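Local coordinates for dihydroneopterin aldolase (Burkholderia thailandensis, PDB 3V9O), which belongs to the dihydroneopterin aldolase family, whose subunits pack helices against an antiparallel beta-sheet, and binds guanine in this crystal structure, at residues A[106-119]-A[127-139]. Sequence-based numbering, arbitrary orientation.
Sequences LAHDAVRAVRVSTE and CDAVGVEVFRIKD. With EDO (1,2-ethanediol), chain B.
At the start of strand 129-137, CB of Ala129 lies 3.9 Å from CD of Glu119, whose carboxylate is held by Arg28 and Tyr26 of the second subunit. Gly131 faces Glu119 in a non-hydrogen-bonded pair with the CA atoms 3.8 Å apart. Val132 and Thr118 form the first of three hydrogen-bonded pairs of this antiparallel hairpin; both side chains reach Gln94, a residue of the guanine pocket.

Glu133 runs fully extended, CG anti to its backbone N (chi1 178°), and meets Arg115 in a salt bridge of 2.5 Å between OE2 and NH1. The guanidinium approaches on the anti side of the carboxylate oxygen, the two planes 75° apart, while OE1 binds Arg24 of the second subunit. Val134 pairs with Val116 through backbone bonds and, on the opposite face of the sheet, packs against helix 94-106. Phe135 receives CB of Arg115 over the centre of its ring, a CH-pi contact 4.0 Å from the centroid, and Ala113 CB lies at the ring edge. Arg136 closes the last hydrogen-bonded pair with Val114; its CB sits 3.7 Å from CD1 of Leu106.

Lys138, beyond the strand, gives its backbone N to Arg112 O. Its straight side chain then carries NZ to two carbonyls, 2.9 Å from Leu106 O and 2.8 Å from Val111 O, pinning the turn that joins helix 94-106 to strand 113-119. The ammonium would probably be stabilised in its charged form by these oxygens, and Arg115, bound to both Glu133 and Asp54, ties three neighbouring strands together by charge.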
ATOM      1  N   LEU A 106       8.414  17.092 -13.146  1.00 14.40           N
ATOM      2  CA  LEU A 106       9.853  17.078 -12.889  1.00 16.27           C
ATOM      3  C   LEU A 106      10.482  18.386 -13.270  1.00 17.11           C
ATOM      4  O   LEU A 106      11.595  18.665 -12.818  1.00 18.75           O
ATOM      5  CB  LEU A 106      10.529  15.989 -13.694  1.00 18.00           C
ATOM      6  CG  LEU A 106      10.310  14.629 -13.079  1.00 20.01           C
ATOM      7  CD1 LEU A 106      10.652  13.573 -14.179  1.00 27.31           C
ATOM      8  CD2 LEU A 106      11.117  14.407 -11.788  1.00 22.06           C
ATOM      9  N   ALA A 107       9.837  19.226 -14.089  1.00 16.99           N
ATOM     10  CA  ALA A 107      10.503  20.418 -14.632  1.00 16.62           C
ATOM     11  C   ALA A 107      10.442  21.601 -13.670  1.00 20.33           C
ATOM     12  O   ALA A 107      10.075  22.717 -14.036  1.00 24.02           O
ATOM     13  CB  ALA A 107       9.892  20.785 -16.017  1.00 20.38           C
ATOM     14  N   HIS A 108      10.791  21.365 -12.396  1.00 19.19           N
ATOM     15  CA  HIS A 108      10.688  22.363 -11.326  1.00 19.91           C
ATOM     16  C   HIS A 108      11.896  22.141 -10.434  1.00 21.00           C
ATOM     17  O   HIS A 108      12.224  20.994 -10.074  1.00 22.36           O
ATOM     18  CB  HIS A 108       9.405  22.227 -10.526  1.00 19.13           C
ATOM     19  CG  HIS A 108       8.179  22.451 -11.333  1.00 19.64           C
ATOM     20  ND1 HIS A 108       7.716  23.713 -11.679  1.00 22.84           N
ATOM     21  CD2 HIS A 108       7.395  21.558 -11.979  1.00 20.73           C
ATOM     22  CE1 HIS A 108       6.669  23.572 -12.483  1.00 22.76           C
ATOM     23  NE2 HIS A 108       6.453  22.273 -12.678  1.00 21.82           N
ATOM     24  N   ASP A 109      12.595  23.207 -10.081  1.00 17.24           N
ATOM     25  CA  ASP A 109      13.800  23.089  -9.281  1.00 19.41           C
ATOM     26  C   ASP A 109      13.596  22.366  -7.942  1.00 22.42           C
ATOM     27  O   ASP A 109      14.499  21.695  -7.440  1.00 24.04           O
ATOM     28  CB  ASP A 109      14.355  24.459  -9.021  1.00 19.06           C
ATOM     29  CG  ASP A 109      14.900  25.100 -10.283  1.00 23.98           C
ATOM     30  OD1 ASP A 109      14.114  25.779 -10.921  1.00 23.75           O
ATOM     31  OD2 ASP A 109      16.093  24.955 -10.572  1.00 26.19           O
ATOM     32  N   ALA A 110      12.440  22.557  -7.312  1.00 18.87           N
ATOM     33  CA  ALA A 110      12.275  22.001  -5.968  1.00 19.72           C
ATOM     34  C   ALA A 110      11.657  20.613  -6.009  1.00 18.69           C
ATOM     35  O   ALA A 110      11.303  20.120  -4.905  1.00 21.68           O
ATOM     36  CB  ALA A 110      11.446  22.969  -5.115  1.00 20.93           C
ATOM     37  N   VAL A 111      11.471  19.986  -7.193  1.00 17.39           N
ATOM     38  CA  VAL A 111      10.960  18.624  -7.267  1.00 17.08           C
ATOM     39  C   VAL A 111      12.150  17.667  -7.424  1.00 19.98           C
ATOM     40  O   VAL A 111      12.943  17.770  -8.397  1.00 22.77           O
ATOM     41  CB  VAL A 111       9.960  18.510  -8.407  1.00 17.12           C
ATOM     42  CG1 VAL A 111       9.540  17.055  -8.631  1.00 16.48           C
ATOM     43  CG2 VAL A 111       8.688  19.386  -8.090  1.00 17.86           C
ATOM     44  N   ARG A 112      12.287  16.721  -6.499  1.00 17.20           N
ATOM     45  CA  ARG A 112      13.310  15.680  -6.507  1.00 18.70           C
ATOM     46  C   ARG A 112      12.841  14.459  -7.276  1.00 19.91           C
ATOM     47  O   ARG A 112      13.621  13.778  -7.925  1.00 20.12           O
ATOM     48  CB  ARG A 112      13.589  15.287  -5.076  1.00 22.12           C
ATOM     49  CG  ARG A 112      14.391  14.007  -4.822  1.00 31.25           C
ATOM     50  CD  ARG A 112      15.865  14.264  -5.034  1.00 31.83           C
ATOM     51  NE  ARG A 112      16.402  15.461  -4.359  1.00 34.45           N
ATOM     52  CZ  ARG A 112      16.753  15.522  -3.065  1.00 37.21           C
ATOM     53  NH1 ARG A 112      16.632  14.451  -2.276  1.00 37.97           N
ATOM     54  NH2 ARG A 112      17.247  16.663  -2.567  1.00 40.99           N
ATOM     55  N   ALA A 113      11.537  14.117  -7.173  1.00 15.95           N
ATOM     56  CA  ALA A 113      11.013  12.897  -7.798  1.00 15.40           C
ATOM     57  C   ALA A 113       9.520  13.000  -7.994  1.00 14.40           C
ATOM     58  O   ALA A 113       8.876  13.814  -7.274  1.00 15.21           O
ATOM     59  CB  ALA A 113      11.305  11.659  -6.952  1.00 18.15           C
ATOM     60  N   VAL A 114       8.987  12.199  -8.894  1.00 14.49           N
ATOM     61  CA  VAL A 114       7.540  12.151  -9.052  0.62 14.38           C
ATOM     62  C   VAL A 114       7.091  10.732  -9.365  1.00 16.57           C
ATOM     63  O   VAL A 114       7.797   9.962 -10.047  1.00 16.95           O
ATOM     64  CB  VAL A 114       7.094  13.203 -10.079  0.62 13.67           C
ATOM     65  CG1 VAL A 114       7.663  12.898 -11.431  0.62 16.33           C
ATOM     66  CG2 VAL A 114       5.538  13.285 -10.124  0.62 15.37           C
ATOM     67  N   ARG A 115       5.926  10.358  -8.827  1.00 14.34           N
ATOM     68  CA  ARG A 115       5.274   9.096  -9.176  1.00 14.76           C
ATOM     69  C   ARG A 115       3.961   9.549  -9.841  1.00 13.12           C
ATOM     70  O   ARG A 115       3.220  10.364  -9.227  1.00 15.66           O
ATOM     71  CB  ARG A 115       4.987   8.221  -7.966  1.00 15.76           C
ATOM     72  CG  ARG A 115       4.372   6.831  -8.403  1.00 17.60           C
ATOM     73  CD  ARG A 115       4.004   5.961  -7.194  1.00 27.08           C
ATOM     74  NE  ARG A 115       2.850   6.556  -6.476  1.00 31.90           N
ATOM     75  CZ  ARG A 115       1.533   6.404  -6.780  1.00 37.40           C
ATOM     76  NH1 ARG A 115       1.095   5.676  -7.818  1.00 38.03           N
ATOM     77  NH2 ARG A 115       0.621   7.021  -6.019  1.00 37.62           N
ATOM     78  N   VAL A 116       3.619   9.037 -11.010  1.00 13.05           N
ATOM     79  CA  VAL A 116       2.342   9.313 -11.679  1.00 12.42           C
ATOM     80  C   VAL A 116       1.764   8.002 -12.159  1.00 12.77           C
ATOM     81  O   VAL A 116       2.465   7.161 -12.714  1.00 13.17           O
ATOM     82  CB  VAL A 116       2.511  10.174 -12.910  1.00 13.22           C
ATOM     83  CG1 VAL A 116       1.113  10.479 -13.536  1.00 14.61           C
ATOM     84  CG2 VAL A 116       3.248  11.465 -12.564  1.00 16.50           C
ATOM     85  N   SER A 117       0.483   7.787 -11.864  1.00 11.78           N
ATOM     86  CA  SER A 117      -0.268   6.688 -12.470  1.00 13.18           C
ATOM     87  C   SER A 117      -1.489   7.264 -13.173  1.00 11.16           C
ATOM     88  O   SER A 117      -2.141   8.215 -12.700  1.00 12.67           O
ATOM     89  CB  SER A 117      -0.665   5.573 -11.477  1.00 13.03           C
ATOM     90  OG  SER A 117      -1.588   6.063 -10.514  1.00 14.30           O
ATOM     91  N   THR A 118      -1.816   6.645 -14.288  1.00 12.14           N
ATOM     92  CA  THR A 118      -3.117   6.829 -14.954  1.00 12.32           C
ATOM     93  C   THR A 118      -3.808   5.486 -15.012  1.00 13.18           C
ATOM     94  O   THR A 118      -3.144   4.447 -15.039  1.00 13.18           O
ATOM     95  CB  THR A 118      -2.972   7.407 -16.407  1.00 13.17           C
ATOM     96  OG1 THR A 118      -2.217   6.469 -17.187  1.00 15.50           O
ATOM     97  CG2 THR A 118      -2.169   8.761 -16.385  1.00 14.15           C
ATOM     98  N   GLU A 119      -5.151   5.494 -14.996  1.00 12.66           N
ATOM     99  CA  GLU A 119      -5.867   4.220 -15.167  1.00 12.24           C
ATOM    100  C   GLU A 119      -7.201   4.515 -15.769  1.00 12.57           C
ATOM    101  O   GLU A 119      -7.789   5.585 -15.644  1.00 12.77           O
ATOM    102  CB  GLU A 119      -5.953   3.473 -13.827  1.00 12.04           C
ATOM    103  CG  GLU A 119      -6.877   4.175 -12.813  1.00 13.55           C
ATOM    104  CD  GLU A 119      -6.753   3.668 -11.405  1.00 18.12           C
ATOM    105  OE1 GLU A 119      -5.628   3.367 -10.983  1.00 19.31           O
ATOM    106  OE2 GLU A 119      -7.769   3.704 -10.668  1.00 19.83           O
ATOM    107  N   CYS A 127     -13.008  -5.962 -14.573  1.00 13.61           N
ATOM    108  CA  CYS A 127     -11.850  -5.469 -13.832  1.00 13.23           C
ATOM    109  C   CYS A 127     -12.140  -4.103 -13.276  1.00 15.91           C
ATOM    110  O   CYS A 127     -12.881  -3.299 -13.926  1.00 18.31           O
ATOM    111  CB  CYS A 127     -10.626  -5.351 -14.733  1.00 14.48           C
ATOM    112  SG  CYS A 127     -10.102  -6.860 -15.577  1.00 15.26           S
ATOM    113  N   ASP A 128     -11.578  -3.761 -12.130  1.00 12.94           N
ATOM    114  CA  ASP A 128     -11.761  -2.420 -11.573  1.00 13.42           C
ATOM    115  C   ASP A 128     -11.009  -1.373 -12.392  1.00 13.63           C
ATOM    116  O   ASP A 128     -11.480  -0.221 -12.492  1.00 16.21           O
ATOM    117  CB  ASP A 128     -11.343  -2.325 -10.111  1.00 14.98           C
ATOM    118  CG  ASP A 128     -12.358  -2.930  -9.172  1.00 17.08           C
ATOM    119  OD1 ASP A 128     -13.439  -3.409  -9.598  1.00 19.70           O
ATOM    120  OD2 ASP A 128     -12.057  -2.975  -7.951  1.00 20.63           O
ATOM    121  N   ALA A 129      -9.810  -1.682 -12.883  1.00 12.15           N
ATOM    122  CA  ALA A 129      -9.039  -0.715 -13.700  1.00 11.92           C
ATOM    123  C   ALA A 129      -7.874  -1.355 -14.394  1.00 12.06           C
ATOM    124  O   ALA A 129      -7.428  -2.442 -13.946  1.00 13.09           O
ATOM    125  CB  ALA A 129      -8.498   0.418 -12.806  1.00 15.06           C
ATOM    126  N   VAL A 130      -7.370  -0.737 -15.446  1.00 11.32           N
ATOM    127  CA  VAL A 130      -6.059  -1.087 -15.976  1.00 11.64           C
ATOM    128  C   VAL A 130      -5.321   0.243 -16.101  1.00 11.71           C
ATOM    129  O   VAL A 130      -5.904   1.237 -16.554  1.00 12.95           O
ATOM    130  CB  VAL A 130      -6.190  -1.847 -17.349  1.00 11.63           C
ATOM    131  CG1 VAL A 130      -6.753  -0.956 -18.447  1.00 14.61           C
ATOM    132  CG2 VAL A 130      -4.840  -2.459 -17.775  1.00 14.12           C
ATOM    133  N   GLY A 131      -4.052   0.214 -15.745  1.00 11.51           N
ATOM    134  CA  GLY A 131      -3.295   1.461 -15.684  1.00 12.39           C
ATOM    135  C   GLY A 131      -1.829   1.275 -15.910  1.00 11.58           C
ATOM    136  O   GLY A 131      -1.278   0.203 -16.132  1.00 12.30           O
ATOM    137  N   VAL A 132      -1.181   2.457 -15.908  1.00 12.34           N
ATOM    138  CA  VAL A 132       0.251   2.634 -16.158  1.00 11.81           C
ATOM    139  C   VAL A 132       0.843   3.531 -15.082  1.00 11.91           C
ATOM    140  O   VAL A 132       0.219   4.563 -14.742  1.00 13.39           O
ATOM    141  CB  VAL A 132       0.498   3.272 -17.553  1.00 15.33           C
ATOM    142  CG1 VAL A 132       2.027   3.613 -17.761  1.00 19.26           C
ATOM    143  CG2 VAL A 132      -0.095   2.334 -18.637  1.00 15.00           C
ATOM    144  N   GLU A 133       2.026   3.202 -14.580  1.00 13.80           N
ATOM    145  CA  GLU A 133       2.665   4.042 -13.543  1.00 13.65           C
ATOM    146  C   GLU A 133       4.125   4.212 -13.874  1.00 13.64           C
ATOM    147  O   GLU A 133       4.811   3.264 -14.307  1.00 13.74           O
ATOM    148  CB  GLU A 133       2.507   3.371 -12.192  1.00 14.66           C
ATOM    149  CG  GLU A 133       3.203   4.157 -11.028  1.00 16.08           C
ATOM    150  CD  GLU A 133       3.089   3.409  -9.763  1.00 22.06           C
ATOM    151  OE1 GLU A 133       3.833   2.446  -9.621  1.00 26.40           O
ATOM    152  OE2 GLU A 133       2.193   3.728  -8.951  1.00 27.55           O
ATOM    153  N   VAL A 134       4.621   5.427 -13.634  1.00 14.70           N
ATOM    154  CA  VAL A 134       6.053   5.695 -13.662  1.00 14.77           C
ATOM    155  C   VAL A 134       6.520   6.331 -12.373  1.00 13.84           C
ATOM    156  O   VAL A 134       5.718   6.997 -11.685  1.00 14.86           O
ATOM    157  CB  VAL A 134       6.506   6.592 -14.805  1.00 17.03           C
ATOM    158  CG1 VAL A 134       6.121   5.921 -16.160  1.00 19.21           C
ATOM    159  CG2 VAL A 134       5.917   7.947 -14.743  1.00 18.18           C
ATOM    160  N   PHE A 135       7.777   6.167 -12.037  1.00 15.97           N
ATOM    161  CA  PHE A 135       8.395   6.784 -10.842  1.00 17.35           C
ATOM    162  C   PHE A 135       9.777   7.225 -11.266  1.00 19.38           C
ATOM    163  O   PHE A 135      10.628   6.388 -11.585  1.00 23.79           O
ATOM    164  CB  PHE A 135       8.456   5.751  -9.694  1.00 20.46           C
ATOM    165  CG  PHE A 135       8.504   6.330  -8.273  1.00 29.18           C
ATOM    166  CD1 PHE A 135       9.076   7.545  -7.993  1.00 23.91           C
ATOM    167  CD2 PHE A 135       7.930   5.615  -7.213  1.00 34.50           C
ATOM    168  CE1 PHE A 135       9.195   8.015  -6.644  1.00 26.71           C
ATOM    169  CE2 PHE A 135       7.968   6.102  -5.878  1.00 35.35           C
ATOM    170  CZ  PHE A 135       8.602   7.316  -5.613  1.00 32.94           C
ATOM    171  N   ARG A 136       9.955   8.515 -11.334  1.00 16.89           N
ATOM    172  CA  ARG A 136      11.181   9.133 -11.827  0.51 20.63           C
ATOM    173  C   ARG A 136      11.859   9.918 -10.712  1.00 19.50           C
ATOM    174  O   ARG A 136      11.232  10.761 -10.079  1.00 17.69           O
ATOM    175  CB  ARG A 136      10.843  10.086 -12.979  0.51 19.76           C
ATOM    176  CG  ARG A 136      10.324   9.426 -14.287  0.51 28.70           C
ATOM    177  CD  ARG A 136      11.390   8.568 -14.986  0.51 33.77           C
ATOM    178  NE  ARG A 136      11.415   7.249 -14.373  0.51 37.89           N
ATOM    179  CZ  ARG A 136      12.461   6.431 -14.314  0.51 35.16           C
ATOM    180  NH1 ARG A 136      13.634   6.761 -14.847  0.51 35.19           N
ATOM    181  NH2 ARG A 136      12.320   5.270 -13.702  0.51 35.75           N
ATOM    182  N   ILE A 137      13.148   9.679 -10.508  1.00 22.98           N
ATOM    183  CA  ILE A 137      13.913  10.407  -9.492  1.00 23.69           C
ATOM    184  C   ILE A 137      15.043  11.129 -10.157  1.00 26.14           C
ATOM    185  O   ILE A 137      15.773  10.537 -10.968  1.00 31.40           O
ATOM    186  CB  ILE A 137      14.483   9.446  -8.397  1.00 28.42           C
ATOM    187  CG1 ILE A 137      13.331   8.670  -7.714  1.00 32.02           C
ATOM    188  CG2 ILE A 137      15.330  10.223  -7.408  1.00 28.99           C
ATOM    189  CD1 ILE A 137      13.808   7.774  -6.564  1.00 39.56           C
ATOM    190  N   LYS A 138      15.243  12.407  -9.834  1.00 23.81           N
ATOM    191  CA  LYS A 138      16.402  13.093 -10.381  1.00 26.68           C
ATOM    192  C   LYS A 138      17.728  12.581  -9.796  1.00 31.33           C
ATOM    193  O   LYS A 138      17.819  12.366  -8.590  1.00 36.16           O
ATOM    194  CB  LYS A 138      16.302  14.575 -10.065  1.00 30.77           C
ATOM    195  CG  LYS A 138      15.202  15.202 -10.804  1.00 28.64           C
ATOM    196  CD  LYS A 138      15.254  16.710 -10.602  1.00 29.47           C
ATOM    197  CE  LYS A 138      14.006  17.264 -11.306  1.00 25.17           C
ATOM    198  NZ  LYS A 138      13.727  18.627 -10.922  1.00 24.22           N
ATOM    199  N   ASP A 139      18.743  12.416 -10.644  1.00 38.28           N
ATOM    200  CA  ASP A 139      20.080  11.992 -10.207  1.00 47.03           C
ATOM    201  C   ASP A 139      20.778  13.035  -9.317  1.00 50.57           C
ATOM    202  O   ASP A 139      20.382  14.210  -9.282  1.00 45.92           O
ATOM    203  CB  ASP A 139      20.963  11.698 -11.429  1.00 55.32           C
TER
HETATM  204  C1  EDO B 140      16.252  19.814  -5.297  1.00 39.27           C
HETATM  205  O1  EDO B 140      17.206  19.195  -4.413  1.00 41.53           O
HETATM  206  C2  EDO B 140      15.480  18.722  -6.025  1.00 32.81           C
HETATM  207  O2  EDO B 140      16.318  17.642  -6.510  1.00 38.07           O